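Local coordinates for secreted protein ASP-2 (Necator americanus, PDB 1U53) that is a secreted hookworm antigen of the pathogenesis-related-1 (CAP) family, studied as a vaccine candidate, whose molecular role is not firmly established, at residues A[43-48]-A[175-180]; A[84-89]-A[135-140]; A[144-149]-A[159-164]. All coordinates share one frame; numbering follows the deposited sequence.

Interaction 1. Residues A[43-48]-A[175-180]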
loop_
_atom_site.group_PDB
_atom_site.type_symbol
_atom_site.label_atom_id
_atom_site.label_comp_id
_atom_site.label_asym_id
_atom_site.label_seq_id
_atom_site.Cartn_x
_atom_site.Cartn_y
_atom_site.Cartn_z
ATOM N N ASN A 43 -5.030 5.344 -18.689
ATOM C CA ASN A 43 -4.791 4.514 -17.525
ATOM C C ASN A 43 -3.338 4.548 -17.086
ATOM O O ASN A 43 -2.440 4.919 -17.859
ATOM C CB ASN A 43 -5.182 3.063 -17.862
ATOM C CG ASN A 43 -6.690 2.880 -17.996
ATOM O OD1 ASN A 43 -7.459 3.839 -17.858
ATOM N ND2 ASN A 43 -7.122 1.638 -18.309
ATOM N N ALA A 44 -3.064 4.079 -15.880
ATOM C CA ALA A 44 -1.652 3.902 -15.489
ATOM C C ALA A 44 -0.972 2.902 -16.439
ATOM O O ALA A 44 -1.614 1.988 -16.987
ATOM C CB ALA A 44 -1.574 3.439 -14.017
ATOM N N PRO A 45 0.325 3.097 -16.699
ATOM C CA PRO A 45 0.961 2.108 -17.579
ATOM C C PRO A 45 1.061 0.700 -17.036
ATOM O O PRO A 45 1.188 0.512 -15.832
ATOM C CB PRO A 45 2.396 2.636 -17.765
ATOM C CG PRO A 45 2.567 3.742 -16.812
ATOM C CD PRO A 45 1.218 4.203 -16.321
ATOM N N LYS A 46 1.123 -0.267 -17.952
ATOM C CA LYS A 46 1.308 -1.663 -17.541
ATOM C C LYS A 46 2.676 -1.830 -16.918
ATOM O O LYS A 46 3.637 -1.121 -17.277
ATOM C CB LYS A 46 1.154 -2.638 -18.717
ATOM C CG LYS A 46 -0.255 -2.577 -19.314
ATOM C CD LYS A 46 -0.367 -3.428 -20.604
ATOM C CE LYS A 46 -1.805 -3.333 -21.152
ATOM N NZ LYS A 46 -1.975 -4.133 -22.389
ATOM N N ALA A 47 2.755 -2.793 -16.003
ATOM C CA ALA A 47 3.954 -3.008 -15.188
ATOM C C ALA A 47 4.541 -4.329 -15.625
ATOM O O ALA A 47 3.805 -5.339 -15.663
ATOM C CB ALA A 47 3.594 -3.065 -13.707
ATOM N N ALA A 48 5.858 -4.351 -15.840
ATOM C CA ALA A 48 6.526 -5.551 -16.383
ATOM C C ALA A 48 6.807 -6.623 -15.331
ATOM O O ALA A 48 7.036 -7.792 -15.680
ATOM C CB ALA A 48 7.861 -5.154 -17.040
ATOM N N TYR A 175 7.424 1.741 -10.582
ATOM C CA TYR A 175 7.625 0.388 -11.097
ATOM C C TYR A 175 8.173 0.487 -12.517
ATOM O O TYR A 175 8.105 1.549 -13.132
ATOM C CB TYR A 175 6.306 -0.422 -11.061
ATOM C CG TYR A 175 5.092 0.198 -11.743
ATOM C CD1 TYR A 175 4.851 -0.007 -13.109
ATOM C CD2 TYR A 175 4.169 1.004 -11.026
ATOM C CE1 TYR A 175 3.721 0.549 -13.756
ATOM C CE2 TYR A 175 3.038 1.553 -11.666
ATOM C CZ TYR A 175 2.832 1.336 -13.020
ATOM O OH TYR A 175 1.749 1.886 -13.621
ATOM N N GLU A 176 8.720 -0.627 -12.994
ATOM C CA GLU A 176 9.190 -0.787 -14.375
ATOM C C GLU A 176 8.025 -0.983 -15.325
ATOM O O GLU A 176 7.219 -1.866 -15.114
ATOM C CB GLU A 176 10.112 -2.014 -14.454
ATOM C CG GLU A 176 10.587 -2.309 -15.865
ATOM C CD GLU A 176 11.662 -3.387 -15.961
ATOM O OE1 GLU A 176 12.277 -3.784 -14.936
ATOM O OE2 GLU A 176 11.900 -3.855 -17.099
ATOM N N LYS A 177 7.969 -0.201 -16.407
ATOM C CA LYS A 177 6.871 -0.330 -17.390
ATOM C C LYS A 177 7.133 -1.447 -18.395
ATOM O O LYS A 177 8.267 -1.648 -18.838
ATOM C CB LYS A 177 6.693 0.975 -18.179
ATOM C CG LYS A 177 6.247 2.146 -17.268
ATOM C CD LYS A 177 5.907 3.418 -18.060
ATOM C CE LYS A 177 7.106 4.175 -18.568
ATOM N NZ LYS A 177 6.514 5.308 -19.458
ATOM N N GLY A 178 6.081 -2.135 -18.788
ATOM C CA GLY A 178 6.128 -3.074 -19.884
ATOM C C GLY A 178 4.976 -4.052 -19.756
ATOM O O GLY A 178 4.178 -3.962 -18.805
ATOM N N GLU A 179 4.878 -4.987 -20.696
ATOM C CA GLU A 179 3.763 -5.945 -20.666
ATOM C C GLU A 179 3.821 -6.752 -19.390
ATOM O O GLU A 179 4.897 -7.089 -18.952
ATOM C CB GLU A 179 3.816 -6.887 -21.876
ATOM C CG GLU A 179 3.380 -6.238 -23.174
ATOM C CD GLU A 179 1.929 -5.749 -23.122
ATOM O OE1 GLU A 179 1.098 -6.386 -22.440
ATOM O OE2 GLU A 179 1.631 -4.717 -23.753
ATOM N N PRO A 180 2.652 -7.018 -18.761
ATOM C CA PRO A 180 2.592 -7.747 -17.496
ATOM C C PRO A 180 3.396 -9.029 -17.574
ATOM O O PRO A 180 3.305 -9.738 -18.590
ATOM C CB PRO A 180 1.104 -8.072 -17.326
ATOM C CG PRO A 180 0.377 -7.194 -18.209
ATOM C CD PRO A 180 1.322 -6.588 -19.226
#
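The hydroxyl of Tyr175 reaches across to the 43-48 loop and gives its proton to the backbone carbonyl of Pro45, Tyr175 OH to Pro45 O 2.7 Å, arriving in the carbonyl plane on a lone pair. CG of Tyr175 sits between its own backbone N and carbonyl carbon (chi1 54°), and from there the ring extends to the 43-48 loop with its hydroxyl at Pro45. Ala47 CB packs obliquely against the ring, 3.4 Å from Tyr175 CD1, and Lys46 O lies at the ring edge.

Two backbone bonds then lock the loops together around a single bridge between Ala47 and Lys177. Ala48 N binds Glu176 O at 2.9 Å almost straight, with an N-H...O angle of 172°. Gly178 N meets Lys46 O at 3.0 Å from above the carbonyl plane. The same oxygen also receives a CH...O contact from Lys177 CA. Further along, Pro180 CA sits 3.3 Å from Ala47 O in another contact of this kind.

On the outer side the contacts are made largely by the aliphatic parts of charged side chains and by proline rings. Lys177 CD lies 3.6 Å from Pro45 CG, while the Lys177 ammonium goes on to the carbonyl of Gln119. Lys46, fully extended, runs alongside Glu179 in the same direction; their salt bridge is long, Lys46 NZ to Glu179 OE1 3.8 Å, and both residues are exposed.

Neither segment is a regular strand, and the pairing ties the loop after helix 14-32 to the loop that leads from strand 157-164 toward the small C-terminal sheet. Ala47 and Tyr175 face the end of helix 14-32, touching Ala32 and Val31 respectively, and Glu176 pairs with Lys183 on the C-terminal side.

Interaction 2. Residues A[84-89]-A[135-140]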
loop_
_atom_site.group_PDB
_atom_site.type_symbol
_atom_site.label_atom_id
_atom_site.label_comp_id
_atom_site.label_asym_id
_atom_site.label_seq_id
_atom_site.Cartn_x
_atom_site.Cartn_y
_atom_site.Cartn_z
ATOM N N GLY A 84 8.306 1.611 4.692
ATOM C CA GLY A 84 7.496 2.773 4.299
ATOM C C GLY A 84 6.217 2.758 5.138
ATOM O O GLY A 84 5.996 1.849 5.969
ATOM N N GLU A 85 5.364 3.765 4.940
ATOM C CA GLU A 85 4.212 3.868 5.824
ATOM C C GLU A 85 3.114 4.720 5.182
ATOM O O GLU A 85 3.405 5.816 4.611
ATOM C CB GLU A 85 4.627 4.548 7.116
ATOM C CG GLU A 85 3.474 4.671 8.177
ATOM C CD GLU A 85 4.025 5.325 9.431
ATOM O OE1 GLU A 85 4.295 6.557 9.390
ATOM O OE2 GLU A 85 4.295 4.592 10.415
ATOM N N ASN A 86 1.867 4.242 5.291
ATOM C CA ASN A 86 0.675 5.043 4.896
ATOM C C ASN A 86 -0.212 5.132 6.107
ATOM O O ASN A 86 -0.370 4.163 6.837
ATOM C CB ASN A 86 -0.133 4.316 3.827
ATOM C CG ASN A 86 0.440 4.515 2.434
ATOM O OD1 ASN A 86 1.095 5.545 2.198
ATOM N ND2 ASN A 86 0.113 3.622 1.492
ATOM N N ILE A 87 -0.792 6.317 6.345
ATOM C CA ILE A 87 -1.685 6.433 7.509
ATOM C C ILE A 87 -3.065 6.952 7.069
ATOM O O ILE A 87 -3.198 7.586 5.998
ATOM C CB ILE A 87 -1.099 7.352 8.615
ATOM C CG1 ILE A 87 -0.918 8.781 8.105
ATOM C CG2 ILE A 87 0.190 6.738 9.168
ATOM C CD1 ILE A 87 -0.384 9.737 9.208
ATOM N N PHE A 88 -4.107 6.622 7.840
ATOM C CA PHE A 88 -5.484 7.008 7.470
ATOM C C PHE A 88 -6.280 7.155 8.739
ATOM O O PHE A 88 -6.023 6.449 9.726
ATOM C CB PHE A 88 -6.139 5.919 6.589
ATOM C CG PHE A 88 -7.645 6.067 6.392
ATOM C CD1 PHE A 88 -8.159 6.859 5.388
ATOM C CD2 PHE A 88 -8.525 5.372 7.217
ATOM C CE1 PHE A 88 -9.579 6.969 5.200
ATOM C CE2 PHE A 88 -9.940 5.495 7.067
ATOM C CZ PHE A 88 -10.442 6.308 6.037
ATOM N N MET A 89 -7.249 8.060 8.740
ATOM C CA MET A 89 -8.142 8.087 9.909
ATOM C C MET A 89 -9.564 8.386 9.465
ATOM O O MET A 89 -9.801 9.068 8.453
ATOM C CB MET A 89 -7.710 9.119 10.942
ATOM C CG MET A 89 -7.711 10.550 10.395
ATOM S SD MET A 89 -7.293 11.712 11.697
ATOM C CE MET A 89 -8.849 11.832 12.503
ATOM N N TYR A 135 -0.713 6.304 -2.781
ATOM C CA TYR A 135 -0.805 5.417 -3.935
ATOM C C TYR A 135 0.525 4.831 -4.371
ATOM O O TYR A 135 0.622 3.604 -4.574
ATOM C CB TYR A 135 -1.474 6.168 -5.123
ATOM C CG TYR A 135 -1.258 5.467 -6.454
ATOM C CD1 TYR A 135 -1.989 4.350 -6.793
ATOM C CD2 TYR A 135 -0.270 5.905 -7.339
ATOM C CE1 TYR A 135 -1.793 3.699 -7.997
ATOM C CE2 TYR A 135 -0.063 5.253 -8.548
ATOM C CZ TYR A 135 -0.811 4.153 -8.848
ATOM O OH TYR A 135 -0.609 3.505 -10.029
ATOM N N THR A 136 1.544 5.674 -4.514
ATOM C CA THR A 136 2.816 5.175 -5.067
ATOM C C THR A 136 3.433 4.138 -4.120
ATOM O O THR A 136 4.120 3.224 -4.557
ATOM C CB THR A 136 3.825 6.322 -5.342
ATOM O OG1 THR A 136 4.042 7.055 -4.125
ATOM C CG2 THR A 136 3.281 7.245 -6.373
ATOM N N GLN A 137 3.209 4.285 -2.806
ATOM C CA GLN A 137 3.680 3.237 -1.913
ATOM C C GLN A 137 2.874 1.922 -2.080
ATOM O O GLN A 137 3.431 0.838 -2.051
ATOM C CB GLN A 137 3.730 3.730 -0.449
ATOM C CG GLN A 137 4.139 2.655 0.544
ATOM C CD GLN A 137 5.571 2.081 0.322
ATOM O OE1 GLN A 137 5.773 1.067 -0.408
ATOM N NE2 GLN A 137 6.546 2.674 1.002
ATOM N N MET A 138 1.554 2.025 -2.298
ATOM C CA MET A 138 0.783 0.803 -2.423
ATOM C C MET A 138 1.264 -0.000 -3.633
ATOM O O MET A 138 1.224 -1.222 -3.597
ATOM C CB MET A 138 -0.706 1.107 -2.635
ATOM C CG MET A 138 -1.388 1.500 -1.345
ATOM S SD MET A 138 -3.182 1.756 -1.606
ATOM C CE MET A 138 -3.692 0.020 -1.685
ATOM N N VAL A 139 1.621 0.678 -4.739
ATOM C CA VAL A 139 2.014 -0.039 -5.954
ATOM C C VAL A 139 3.519 -0.011 -6.256
ATOM O O VAL A 139 3.920 -0.218 -7.400
ATOM C CB VAL A 139 1.217 0.449 -7.204
ATOM C CG1 VAL A 139 -0.348 0.299 -6.964
ATOM C CG2 VAL A 139 1.565 1.927 -7.561
ATOM N N TRP A 140 4.339 0.245 -5.226
ATOM C CA TRP A 140 5.788 0.246 -5.400
ATOM C C TRP A 140 6.267 -1.182 -5.722
ATOM O O TRP A 140 6.024 -2.115 -4.965
ATOM C CB TRP A 140 6.437 0.750 -4.109
ATOM C CG TRP A 140 7.870 1.175 -4.314
ATOM C CD1 TRP A 140 8.996 0.465 -4.055
ATOM C CD2 TRP A 140 8.289 2.462 -4.782
ATOM N NE1 TRP A 140 10.123 1.251 -4.330
ATOM C CE2 TRP A 140 9.707 2.460 -4.812
ATOM C CE3 TRP A 140 7.601 3.603 -5.209
ATOM C CZ2 TRP A 140 10.440 3.577 -5.247
ATOM C CZ3 TRP A 140 8.314 4.703 -5.641
ATOM C CH2 TRP A 140 9.731 4.683 -5.660
#
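Gln137 reaches from the last turn of helix 133-138 to the start of strand 84-90, where the outer part of its side chain meets the backbone of Gly84. This is the close end of the contact: the end of the Gln137 side chain packs directly against the backbone at Gly84, which has no side chain. CG of Gln137 is anti to the backbone N (chi1 177°) and the chain then bends at chi2, carrying its end toward the strand.

Two residues along the strand, at Asn86, the packing is looser. Asn86 crosses Gln137 obliquely, Asn86 ND2 lying 4.1 Å from Gln137 CB, with the two amide planes 68° apart. The same ND2 stands 3.8 Å from Met138 CG, the side chains crossing at about a right angle. These are van der Waals contacts; the polar needs of Asn86 ND2 are met by the carbonyl of His134, one residue before the 135-140 segment, and by the hydroxyl of Tyr163. The looser side is not a solvent side, because every touching residue is buried.

The contact lies near the centre of the chain, where a helix end packs on the edge strand of the main sheet in this CAP-family fold. Strand 157-164 pairs with strand 84-90 alongside it, Trp108 of helix 97-109 touches both Asn86 and Met138, and helix 14-32 covers Met138 through His24 and Leu27.

Interaction 3. Residues A[144-149]-A[159-164]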
loop_
_atom_site.group_PDB
_atom_site.type_symbol
_atom_site.label_atom_id
_atom_site.label_comp_id
_atom_site.label_asym_id
_atom_site.label_seq_id
_atom_site.Cartn_x
_atom_site.Cartn_y
_atom_site.Cartn_z
ATOM N N VAL A 144 7.329 -5.804 -1.016
ATOM C CA VAL A 144 6.723 -7.121 -1.039
ATOM C C VAL A 144 6.242 -7.628 0.338
ATOM O O VAL A 144 5.773 -8.739 0.441
ATOM C CB VAL A 144 7.679 -8.166 -1.657
ATOM C CG1 VAL A 144 7.947 -7.812 -3.097
ATOM C CG2 VAL A 144 8.974 -8.183 -0.853
ATOM N N LYS A 145 6.374 -6.815 1.388
ATOM C CA LYS A 145 5.839 -7.145 2.717
ATOM C C LYS A 145 4.877 -6.037 3.153
ATOM O O LYS A 145 5.192 -4.862 3.014
ATOM C CB LYS A 145 6.978 -7.217 3.738
ATOM C CG LYS A 145 8.020 -8.339 3.431
ATOM C CD LYS A 145 9.205 -8.270 4.432
ATOM C CE LYS A 145 9.993 -9.610 4.483
ATOM N NZ LYS A 145 9.254 -10.665 5.212
ATOM N N LEU A 146 3.742 -6.423 3.711
ATOM C CA LEU A 146 2.739 -5.492 4.175
ATOM C C LEU A 146 2.379 -5.885 5.581
ATOM O O LEU A 146 2.242 -7.077 5.862
ATOM C CB LEU A 146 1.464 -5.646 3.297
ATOM C CG LEU A 146 0.300 -4.750 3.696
ATOM C CD1 LEU A 146 0.668 -3.310 3.422
ATOM C CD2 LEU A 146 -0.982 -5.108 2.896
ATOM N N GLY A 147 2.201 -4.916 6.472
ATOM C CA GLY A 147 1.670 -5.256 7.807
ATOM C C GLY A 147 0.922 -4.016 8.273
ATOM O O GLY A 147 1.449 -2.918 8.139
ATOM N N CYS A 148 -0.296 -4.172 8.808
ATOM C CA CYS A 148 -1.073 -3.003 9.199
ATOM C C CYS A 148 -1.729 -3.187 10.550
ATOM O O CYS A 148 -1.874 -4.296 11.029
ATOM C CB CYS A 148 -2.198 -2.781 8.160
ATOM S SG CYS A 148 -1.651 -2.810 6.432
ATOM N N TYR A 149 -2.204 -2.084 11.109
ATOM C CA TYR A 149 -2.974 -2.166 12.351
ATOM C C TYR A 149 -4.047 -1.094 12.339
ATOM O O TYR A 149 -3.798 0.032 11.864
ATOM C CB TYR A 149 -2.041 -2.008 13.553
ATOM C CG TYR A 149 -2.664 -2.444 14.872
ATOM C CD1 TYR A 149 -2.565 -3.776 15.296
ATOM C CD2 TYR A 149 -3.375 -1.537 15.666
ATOM C CE1 TYR A 149 -3.178 -4.169 16.472
ATOM C CE2 TYR A 149 -3.973 -1.930 16.835
ATOM C CZ TYR A 149 -3.868 -3.241 17.246
ATOM O OH TYR A 149 -4.443 -3.635 18.452
ATOM N N VAL A 159 -5.631 4.050 11.239
ATOM C CA VAL A 159 -5.120 2.914 10.459
ATOM C C VAL A 159 -3.723 3.248 10.038
ATOM O O VAL A 159 -3.472 4.314 9.458
ATOM C CB VAL A 159 -5.946 2.729 9.174
ATOM C CG1 VAL A 159 -5.380 1.642 8.275
ATOM C CG2 VAL A 159 -7.435 2.451 9.537
ATOM N N VAL A 160 -2.830 2.312 10.251
ATOM C CA VAL A 160 -1.466 2.455 9.787
ATOM C C VAL A 160 -1.083 1.191 9.055
ATOM O O VAL A 160 -1.222 0.101 9.591
ATOM C CB VAL A 160 -0.531 2.626 11.015
ATOM C CG1 VAL A 160 0.955 2.743 10.598
ATOM C CG2 VAL A 160 -0.898 3.871 11.789
ATOM N N CYS A 161 -0.569 1.321 7.822
ATOM C CA CYS A 161 0.100 0.189 7.157
ATOM C C CYS A 161 1.588 0.488 6.977
ATOM O O CYS A 161 1.951 1.636 6.700
ATOM C CB CYS A 161 -0.465 -0.037 5.756
ATOM S SG CYS A 161 -2.077 -0.870 5.785
ATOM N N GLN A 162 2.442 -0.508 7.168
ATOM C CA GLN A 162 3.855 -0.302 6.828
ATOM C C GLN A 162 4.251 -1.297 5.734
ATOM O O GLN A 162 3.578 -2.289 5.522
ATOM C CB GLN A 162 4.771 -0.362 8.069
ATOM C CG GLN A 162 4.579 0.901 8.904
ATOM C CD GLN A 162 5.233 0.882 10.288
ATOM O OE1 GLN A 162 5.899 -0.086 10.638
ATOM N NE2 GLN A 162 5.061 1.976 11.068
ATOM N N TYR A 163 5.380 -1.010 5.075
ATOM C CA TYR A 163 5.699 -1.558 3.748
ATOM C C TYR A 163 7.195 -1.870 3.683
ATOM O O TYR A 163 8.033 -0.947 3.893
ATOM C CB TYR A 163 5.405 -0.453 2.719
ATOM C CG TYR A 163 3.929 -0.170 2.591
ATOM C CD1 TYR A 163 3.159 -0.854 1.655
ATOM C CD2 TYR A 163 3.318 0.812 3.368
ATOM C CE1 TYR A 163 1.767 -0.585 1.555
ATOM C CE2 TYR A 163 1.922 1.095 3.261
ATOM C CZ TYR A 163 1.186 0.433 2.338
ATOM O OH TYR A 163 -0.166 0.707 2.289
ATOM N N GLY A 164 7.529 -3.135 3.402
ATOM C CA GLY A 164 8.949 -3.627 3.302
ATOM C C GLY A 164 9.275 -4.097 1.910
ATOM O O GLY A 164 8.567 -4.947 1.434
#
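Cys148 and Cys161 face each other as a non-hydrogen-bonded pair of an antiparallel hairpin and are joined by a disulfide straight across the two strands, Cys148 SG to Cys161 SG 2.1 Å. Their CA atoms are drawn in to 4.0 Å, against 5.5 Å between the CA atoms of Gly147 and Gln162. Both sulfurs lie anti to their carbonyl carbons (chi1 -49° and -77°), which turns them toward one another, and the bridge closes with a chi3 of 104°.

A second irregularity marks the open end of the hairpin: Val144 N and Lys145 N both donate to Gly164 O, each at 2.9 Å, forming a classic beta bulge. The ladder is regular on both sides of the disulfide: Gly147 and Gln162 bond reciprocally on the bulge side, Tyr149 and Val160 on the turn side; Gln162 N to Gly147 O is 2.8 Å.

On the disulfide face, Leu146 and Tyr163 run side by side, and Leu146 CD1 approaches Tyr163 CE1 obliquely to 3.5 Å. The Tyr163 hydroxyl continues to His24 of helix 14-32. On the other face, Gln162 extends toward helix 57-67, where its OE1 hydrogen-bonds to Thr62 OG1, and its NE2 binds Glu85.

The chemistry implies a doubly secured hairpin: backbone bonds fix its register, and a buried covalent crosslink, suited to a secreted protein, would probably keep the two strands linked at this point even if the backbone bonds were disrupted.

In the fold
From the N terminus, helix 14-32 leads to the 43-48 loop, which pairs with residues 175-180 far along the chain, closing interaction 1. Interactions 2 and 3 are both nested inside that long loop and follow one another: 84-89 meets 135-140, and only then does the chain form the hairpin 144-149 with 159-164. None cross. Interactions 2 and 3 both reach the central sheet, their centres about 8 Å apart, with strand 84-90 beside strand 157-164 and Gln137 packed on Tyr163. Interaction 1 lies toward the periphery, about 19 Å between centres from interaction 2, yet touches it where Tyr175 meets Val139, joining the C-terminal region to the core.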